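Local structure of chromosome segregation protein smc (Pyrococcus furiosus, 3KTA) at residues F24-I36 / G46-D58. The protein is probably required for chromosome condensation and partitioning, its C-terminal part seen here joining the N-terminal one in an ABC-type ATPase domain that hydrolyses ATP. Sequence-based numbering, arbitrary orientation.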
ATOM      1  N   PHE B  24     -17.154  -7.682  -3.501  1.00 13.82           N
ATOM      2  CA  PHE B  24     -17.172  -7.722  -4.962  1.00 13.92           C
ATOM      3  C   PHE B  24     -18.506  -7.224  -5.509  1.00 15.34           C
ATOM      4  O   PHE B  24     -18.532  -6.429  -6.448  1.00 16.71           O
ATOM      5  CB  PHE B  24     -16.887  -9.128  -5.499  1.00 17.57           C
ATOM      6  CG  PHE B  24     -16.729  -9.175  -6.990  1.00 17.39           C
ATOM      7  CD1 PHE B  24     -15.478  -9.058  -7.574  1.00 17.54           C
ATOM      8  CD2 PHE B  24     -17.837  -9.327  -7.811  1.00 17.26           C
ATOM      9  CE1 PHE B  24     -15.334  -9.099  -8.954  1.00 19.13           C
ATOM     10  CE2 PHE B  24     -17.704  -9.354  -9.182  1.00 19.41           C
ATOM     11  CZ  PHE B  24     -16.451  -9.241  -9.757  1.00 19.02           C
ATOM     12  N   ALA B  25     -19.598  -7.670  -4.895  1.00 15.88           N
ATOM     13  CA  ALA B  25     -20.937  -7.270  -5.344  1.00 17.99           C
ATOM     14  C   ALA B  25     -21.165  -5.772  -5.148  1.00 18.42           C
ATOM     15  O   ALA B  25     -21.841  -5.133  -5.954  1.00 19.56           O
ATOM     16  CB  ALA B  25     -22.014  -8.082  -4.616  1.00 18.56           C
ATOM     17  N   LYS B  26     -20.596  -5.218  -4.086  1.00 16.83           N
ATOM     18  CA  LYS B  26     -20.676  -3.777  -3.822  1.00 19.00           C
ATOM     19  C   LYS B  26     -19.911  -2.976  -4.871  1.00 20.73           C
ATOM     20  O   LYS B  26     -20.419  -1.989  -5.412  1.00 21.83           O
ATOM     21  CB  LYS B  26     -20.124  -3.477  -2.428  1.00 21.95           C
ATOM     22  CG  LYS B  26     -20.332  -2.058  -1.928  1.00 30.37           C
ATOM     23  CD  LYS B  26     -20.318  -2.022  -0.399  1.00 33.94           C
ATOM     24  CE  LYS B  26     -19.028  -2.622   0.160  1.00 34.80           C
ATOM     25  NZ  LYS B  26     -18.957  -2.549   1.649  1.00 42.37           N
ATOM     26  N   LEU B  27     -18.688  -3.403  -5.161  1.00 17.39           N
ATOM     27  CA  LEU B  27     -17.830  -2.687  -6.104  1.00 17.68           C
ATOM     28  C   LEU B  27     -18.322  -2.819  -7.547  1.00 18.28           C
ATOM     29  O   LEU B  27     -18.143  -1.911  -8.354  1.00 20.83           O
ATOM     30  CB  LEU B  27     -16.384  -3.181  -6.000  1.00 17.11           C
ATOM     31  CG  LEU B  27     -15.674  -2.873  -4.678  1.00 14.90           C
ATOM     32  CD1 LEU B  27     -14.248  -3.444  -4.710  1.00 19.44           C
ATOM     33  CD2 LEU B  27     -15.655  -1.366  -4.409  1.00 17.13           C
ATOM     34  N   SER B  28     -18.918  -3.962  -7.866  1.00 17.97           N
ATOM     35  CA  SER B  28     -19.501  -4.205  -9.192  1.00 21.16           C
ATOM     36  C   SER B  28     -20.986  -4.547  -9.094  1.00 23.73           C
ATOM     37  O   SER B  28     -21.364  -5.715  -9.125  1.00 24.28           O
ATOM     38  CB  SER B  28     -18.766  -5.340  -9.904  1.00 21.50           C
ATOM     39  OG  SER B  28     -17.437  -4.964 -10.196  1.00 24.70           O
ATOM     40  N   PRO B  29     -21.838  -3.522  -8.973  1.00 24.36           N
ATOM     41  CA  PRO B  29     -23.277  -3.774  -8.827  1.00 26.73           C
ATOM     42  C   PRO B  29     -23.797  -4.698  -9.927  1.00 25.63           C
ATOM     43  O   PRO B  29     -23.451  -4.520 -11.099  1.00 29.74           O
ATOM     44  CB  PRO B  29     -23.887  -2.374  -8.936  1.00 25.78           C
ATOM     45  CG  PRO B  29     -22.798  -1.462  -8.430  1.00 26.91           C
ATOM     46  CD  PRO B  29     -21.510  -2.088  -8.920  1.00 25.47           C
ATOM     47  N   GLY B  30     -24.588  -5.697  -9.540  1.00 27.54           N
ATOM     48  CA  GLY B  30     -25.110  -6.662 -10.492  1.00 29.27           C
ATOM     49  C   GLY B  30     -24.183  -7.839 -10.752  1.00 30.76           C
ATOM     50  O   GLY B  30     -24.560  -8.798 -11.427  1.00 29.04           O
ATOM     51  N   GLY B  31     -22.966  -7.771 -10.226  1.00 27.46           N
ATOM     52  CA  GLY B  31     -22.011  -8.848 -10.404  1.00 23.76           C
ATOM     53  C   GLY B  31     -21.825  -9.643  -9.121  1.00 21.11           C
ATOM     54  O   GLY B  31     -22.338  -9.277  -8.068  1.00 21.13           O
ATOM     55  N   SER B  32     -21.103 -10.752  -9.221  1.00 20.47           N
ATOM     56  CA  SER B  32     -20.837 -11.588  -8.055  1.00 19.47           C
ATOM     57  C   SER B  32     -19.513 -12.316  -8.214  1.00 20.42           C
ATOM     58  O   SER B  32     -19.010 -12.478  -9.324  1.00 19.45           O
ATOM     59  CB  SER B  32     -21.973 -12.601  -7.849  1.00 21.17           C
ATOM     60  OG  SER B  32     -21.981 -13.583  -8.876  1.00 21.94           O
ATOM     61  N   ALA B  33     -18.944 -12.753  -7.099  1.00 18.46           N
ATOM     62  CA  ALA B  33     -17.705 -13.513  -7.156  1.00 18.71           C
ATOM     63  C   ALA B  33     -17.547 -14.391  -5.927  1.00 17.74           C
ATOM     64  O   ALA B  33     -18.174 -14.146  -4.894  1.00 18.02           O
ATOM     65  CB  ALA B  33     -16.505 -12.579  -7.303  1.00 17.86           C
ATOM     66  N   ARG B  34     -16.713 -15.422  -6.055  1.00 17.88           N
ATOM     67  CA  ARG B  34     -16.470 -16.380  -4.973  1.00 17.03           C
ATOM     68  C   ARG B  34     -14.991 -16.713  -4.833  1.00 19.63           C
ATOM     69  O   ARG B  34     -14.235 -16.681  -5.811  1.00 19.74           O
ATOM     70  CB  ARG B  34     -17.192 -17.714  -5.234  1.00 22.28           C
ATOM     71  CG  ARG B  34     -18.691 -17.711  -5.136  1.00 30.75           C
ATOM     72  CD  ARG B  34     -19.195 -19.159  -5.234  1.00 31.48           C
ATOM     73  NE  ARG B  34     -18.762 -19.811  -6.471  1.00 33.89           N
ATOM     74  CZ  ARG B  34     -18.311 -21.062  -6.555  1.00 39.90           C
ATOM     75  NH1 ARG B  34     -18.214 -21.823  -5.470  1.00 37.85           N
ATOM     76  NH2 ARG B  34     -17.948 -21.557  -7.733  1.00 39.79           N
ATOM     77  N   LEU B  35     -14.593 -17.041  -3.609  1.00 15.44           N
ATOM     78  CA  LEU B  35     -13.331 -17.722  -3.346  1.00 17.85           C
ATOM     79  C   LEU B  35     -13.614 -19.217  -3.243  1.00 18.14           C
ATOM     80  O   LEU B  35     -14.605 -19.635  -2.636  1.00 20.67           O
ATOM     81  CB  LEU B  35     -12.695 -17.240  -2.045  1.00 17.29           C
ATOM     82  CG  LEU B  35     -12.396 -15.744  -1.909  1.00 16.66           C
ATOM     83  CD1 LEU B  35     -11.597 -15.498  -0.646  1.00 17.56           C
ATOM     84  CD2 LEU B  35     -11.648 -15.218  -3.128  1.00 19.84           C
ATOM     85  N   ILE B  36     -12.738 -20.027  -3.832  1.00 20.13           N
ATOM     86  CA  ILE B  36     -12.938 -21.471  -3.846  1.00 22.80           C
ATOM     87  C   ILE B  36     -11.659 -22.178  -3.433  1.00 23.17           C
ATOM     88  O   ILE B  36     -10.610 -21.919  -4.003  1.00 21.28           O
ATOM     89  CB  ILE B  36     -13.306 -21.934  -5.261  1.00 25.33           C
ATOM     90  CG1 ILE B  36     -14.513 -21.148  -5.779  1.00 22.43           C
ATOM     91  CG2 ILE B  36     -13.572 -23.438  -5.292  1.00 27.34           C
ATOM     92  CD1 ILE B  36     -14.792 -21.363  -7.244  1.00 27.83           C
ATOM     93  N   GLY B  46      -4.012 -27.816  -1.508  1.00 23.17           N
ATOM     94  CA  GLY B  46      -4.436 -27.180  -2.741  1.00 25.59           C
ATOM     95  C   GLY B  46      -4.387 -25.665  -2.630  1.00 18.57           C
ATOM     96  O   GLY B  46      -4.020 -25.136  -1.593  1.00 22.74           O
ATOM     97  N   GLY B  47      -4.740 -24.985  -3.717  1.00 23.16           N
ATOM     98  CA  GLY B  47      -4.697 -23.532  -3.761  1.00 23.83           C
ATOM     99  C   GLY B  47      -6.034 -22.877  -3.458  1.00 23.32           C
ATOM    100  O   GLY B  47      -6.997 -23.524  -3.053  1.00 21.91           O
ATOM    101  N   LEU B  48      -6.090 -21.570  -3.664  1.00 22.89           N
ATOM    102  CA  LEU B  48      -7.321 -20.831  -3.439  1.00 21.37           C
ATOM    103  C   LEU B  48      -7.627 -20.061  -4.715  1.00 22.50           C
ATOM    104  O   LEU B  48      -6.842 -19.204  -5.145  1.00 22.78           O
ATOM    105  CB  LEU B  48      -7.162 -19.917  -2.216  1.00 21.13           C
ATOM    106  CG  LEU B  48      -8.376 -19.163  -1.663  1.00 22.89           C
ATOM    107  CD1 LEU B  48      -8.081 -18.673  -0.258  1.00 23.36           C
ATOM    108  CD2 LEU B  48      -8.752 -18.007  -2.567  1.00 23.68           C
ATOM    109  N   GLU B  49      -8.750 -20.391  -5.344  1.00 21.96           N
ATOM    110  CA  GLU B  49      -9.084 -19.818  -6.640  1.00 22.18           C
ATOM    111  C   GLU B  49     -10.085 -18.692  -6.500  1.00 20.15           C
ATOM    112  O   GLU B  49     -10.799 -18.620  -5.515  1.00 20.99           O
ATOM    113  CB  GLU B  49      -9.650 -20.884  -7.582  1.00 27.76           C
ATOM    114  CG  GLU B  49      -8.631 -21.453  -8.572  1.00 33.65           C
ATOM    115  CD  GLU B  49      -8.335 -20.514  -9.737  0.36 30.32           C
ATOM    116  OE1 GLU B  49      -8.442 -19.275  -9.578  0.75 29.77           O
ATOM    117  OE2 GLU B  49      -7.987 -21.023 -10.821  0.63 35.02           O
ATOM    118  N   ILE B  50     -10.125 -17.819  -7.496  1.00 22.88           N
ATOM    119  CA  ILE B  50     -11.151 -16.788  -7.576  1.00 21.85           C
ATOM    120  C   ILE B  50     -12.013 -17.090  -8.783  1.00 25.75           C
ATOM    121  O   ILE B  50     -11.494 -17.354  -9.865  1.00 24.43           O
ATOM    122  CB  ILE B  50     -10.521 -15.388  -7.746  1.00 21.52           C
ATOM    123  CG1 ILE B  50      -9.699 -15.030  -6.510  1.00 23.11           C
ATOM    124  CG2 ILE B  50     -11.604 -14.334  -8.001  1.00 22.31           C
ATOM    125  CD1 ILE B  50      -8.925 -13.734  -6.631  1.00 27.93           C
ATOM    126  N   GLU B  51     -13.325 -17.080  -8.591  1.00 20.77           N
ATOM    127  CA  GLU B  51     -14.270 -17.214  -9.691  1.00 23.23           C
ATOM    128  C   GLU B  51     -15.220 -16.023  -9.707  1.00 24.56           C
ATOM    129  O   GLU B  51     -15.989 -15.815  -8.767  1.00 22.36           O
ATOM    130  CB  GLU B  51     -15.054 -18.524  -9.568  1.00 25.92           C
ATOM    131  CG  GLU B  51     -16.223 -18.634 -10.519  1.00 30.95           C
ATOM    132  CD  GLU B  51     -17.138 -19.783 -10.168  0.39 30.56           C
ATOM    133  OE1 GLU B  51     -18.246 -19.528  -9.641  0.94 31.64           O
ATOM    134  OE2 GLU B  51     -16.740 -20.942 -10.410  0.84 33.42           O
ATOM    135  N   ALA B  52     -15.180 -15.246 -10.784  1.00 22.71           N
ATOM    136  CA  ALA B  52     -15.969 -14.027 -10.836  1.00 21.75           C
ATOM    137  C   ALA B  52     -16.958 -13.984 -12.005  1.00 23.44           C
ATOM    138  O   ALA B  52     -16.679 -14.462 -13.104  1.00 26.49           O
ATOM    139  CB  ALA B  52     -15.051 -12.809 -10.866  1.00 22.93           C
ATOM    140  N   LYS B  53     -18.116 -13.400 -11.737  1.00 21.30           N
ATOM    141  CA  LYS B  53     -19.139 -13.142 -12.739  1.00 24.91           C
ATOM    142  C   LYS B  53     -19.395 -11.649 -12.705  1.00 24.64           C
ATOM    143  O   LYS B  53     -20.272 -11.195 -11.984  1.00 26.41           O
ATOM    144  CB  LYS B  53     -20.437 -13.867 -12.364  1.00 28.14           C
ATOM    145  CG  LYS B  53     -20.306 -15.374 -12.205  1.00 30.21           C
ATOM    146  CD  LYS B  53     -21.611 -15.992 -11.698  1.00 28.08           C
ATOM    147  CE  LYS B  53     -21.481 -17.499 -11.560  1.00 27.14           C
ATOM    148  NZ  LYS B  53     -22.758 -18.113 -11.106  1.00 27.35           N
ATOM    149  N   PRO B  54     -18.605 -10.876 -13.463  1.00 26.76           N
ATOM    150  CA  PRO B  54     -18.689  -9.408 -13.468  1.00 27.59           C
ATOM    151  C   PRO B  54     -20.102  -8.887 -13.739  1.00 28.41           C
ATOM    152  O   PRO B  54     -20.485  -7.855 -13.176  1.00 30.03           O
ATOM    153  CB  PRO B  54     -17.743  -9.011 -14.603  1.00 30.20           C
ATOM    154  CG  PRO B  54     -16.746 -10.117 -14.657  1.00 28.87           C
ATOM    155  CD  PRO B  54     -17.508 -11.374 -14.310  1.00 28.85           C
ATOM    156  N   ALA B  55     -20.865  -9.597 -14.566  1.00 30.99           N
ATOM    157  CA  ALA B  55     -22.233  -9.183 -14.888  1.00 35.25           C
ATOM    158  C   ALA B  55     -23.305 -10.028 -14.193  1.00 36.58           C
ATOM    159  O   ALA B  55     -24.500  -9.875 -14.465  1.00 41.05           O
ATOM    160  CB  ALA B  55     -22.451  -9.171 -16.404  1.00 37.98           C
ATOM    161  N   GLY B  56     -22.882 -10.924 -13.305  1.00 32.99           N
ATOM    162  CA  GLY B  56     -23.810 -11.609 -12.422  1.00 32.74           C
ATOM    163  C   GLY B  56     -24.208 -13.004 -12.860  1.00 41.09           C
ATOM    164  O   GLY B  56     -24.540 -13.859 -12.033  1.00 41.91           O
ATOM    165  N   LYS B  57     -24.203 -13.229 -14.166  1.00 38.29           N
ATOM    166  CA  LYS B  57     -24.388 -14.567 -14.699  1.00 42.84           C
ATOM    167  C   LYS B  57     -23.279 -14.794 -15.710  1.00 42.38           C
ATOM    168  O   LYS B  57     -22.931 -13.884 -16.468  1.00 49.87           O
ATOM    169  CB  LYS B  57     -25.764 -14.709 -15.351  1.00 44.05           C
ATOM    170  CG  LYS B  57     -25.935 -13.920 -16.638  1.00 48.02           C
ATOM    171  N   ASP B  58     -22.707 -15.992 -15.698  1.00 40.68           N
ATOM    172  CA  ASP B  58     -21.569 -16.323 -16.558  1.00 42.55           C
ATOM    173  C   ASP B  58     -20.244 -15.881 -15.954  1.00 38.85           C
ATOM    174  O   ASP B  58     -19.983 -14.683 -15.783  1.00 36.20           O
ATOM    175  CB  ASP B  58     -21.729 -15.741 -17.963  1.00 40.90           C
ATOM    176  CG  ASP B  58     -22.890 -16.357 -18.715  0.25 42.89           C
ATOM    177  OD1 ASP B  58     -23.246 -17.517 -18.408  1.00 45.42           O
ATOM    178  OD2 ASP B  58     -23.446 -15.683 -19.609  0.73 44.33           O
TER
HETATM  179  O   HOH W   1     -22.572  -6.076 -13.655  1.00 39.29           O
HETATM  180  O   HOH W   2     -24.633 -13.774  -9.454  1.00 35.71           O
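R34 and E51 are paired on adjacent antiparallel strands, their side chains side by side on one face of the sheet, and the arginine holds the glutamate side-on: NH2 lies 2.8 Å from E51 OE1 in a salt bridge, while NE reaches the same oxygen at 3.2 Å by a more bent bond. OE1 sits in the guanidinium plane, yet both nitrogens approach it from above the carboxylate, the two planes standing 60° apart. A chi1 of 170° turns E51 CG away from the backbone N and carries the carboxylate alongside R34. E51 CB meets I36 CD1 at 3.7 Å; long chains suit this solvent-facing side, giving charge and aliphatic contact together. With an alanine in place of E51, R34 would probably lose its partner for NE and NH2 and be set free to turn.

Beneath them, paired backbone bonds join S32 with K53, R34 with E51 and I36 with E49. On the other face the residues are apolar: A33 CB meets A52 CB at 3.9 Å and lies over one face of the F24 ring, small methyls making room for it, while L35 CD2 packs on I50 CG1. Where the strands end, G31 passes so close to P54 O that a side chain would clash.

This beta hairpin follows helix 4-27 in the C-terminal half of the SMC ATPase head; its apolar face rests on F20 of that helix and T73 of helix 67-84, and L48 meets I163 of a neighbouring chain.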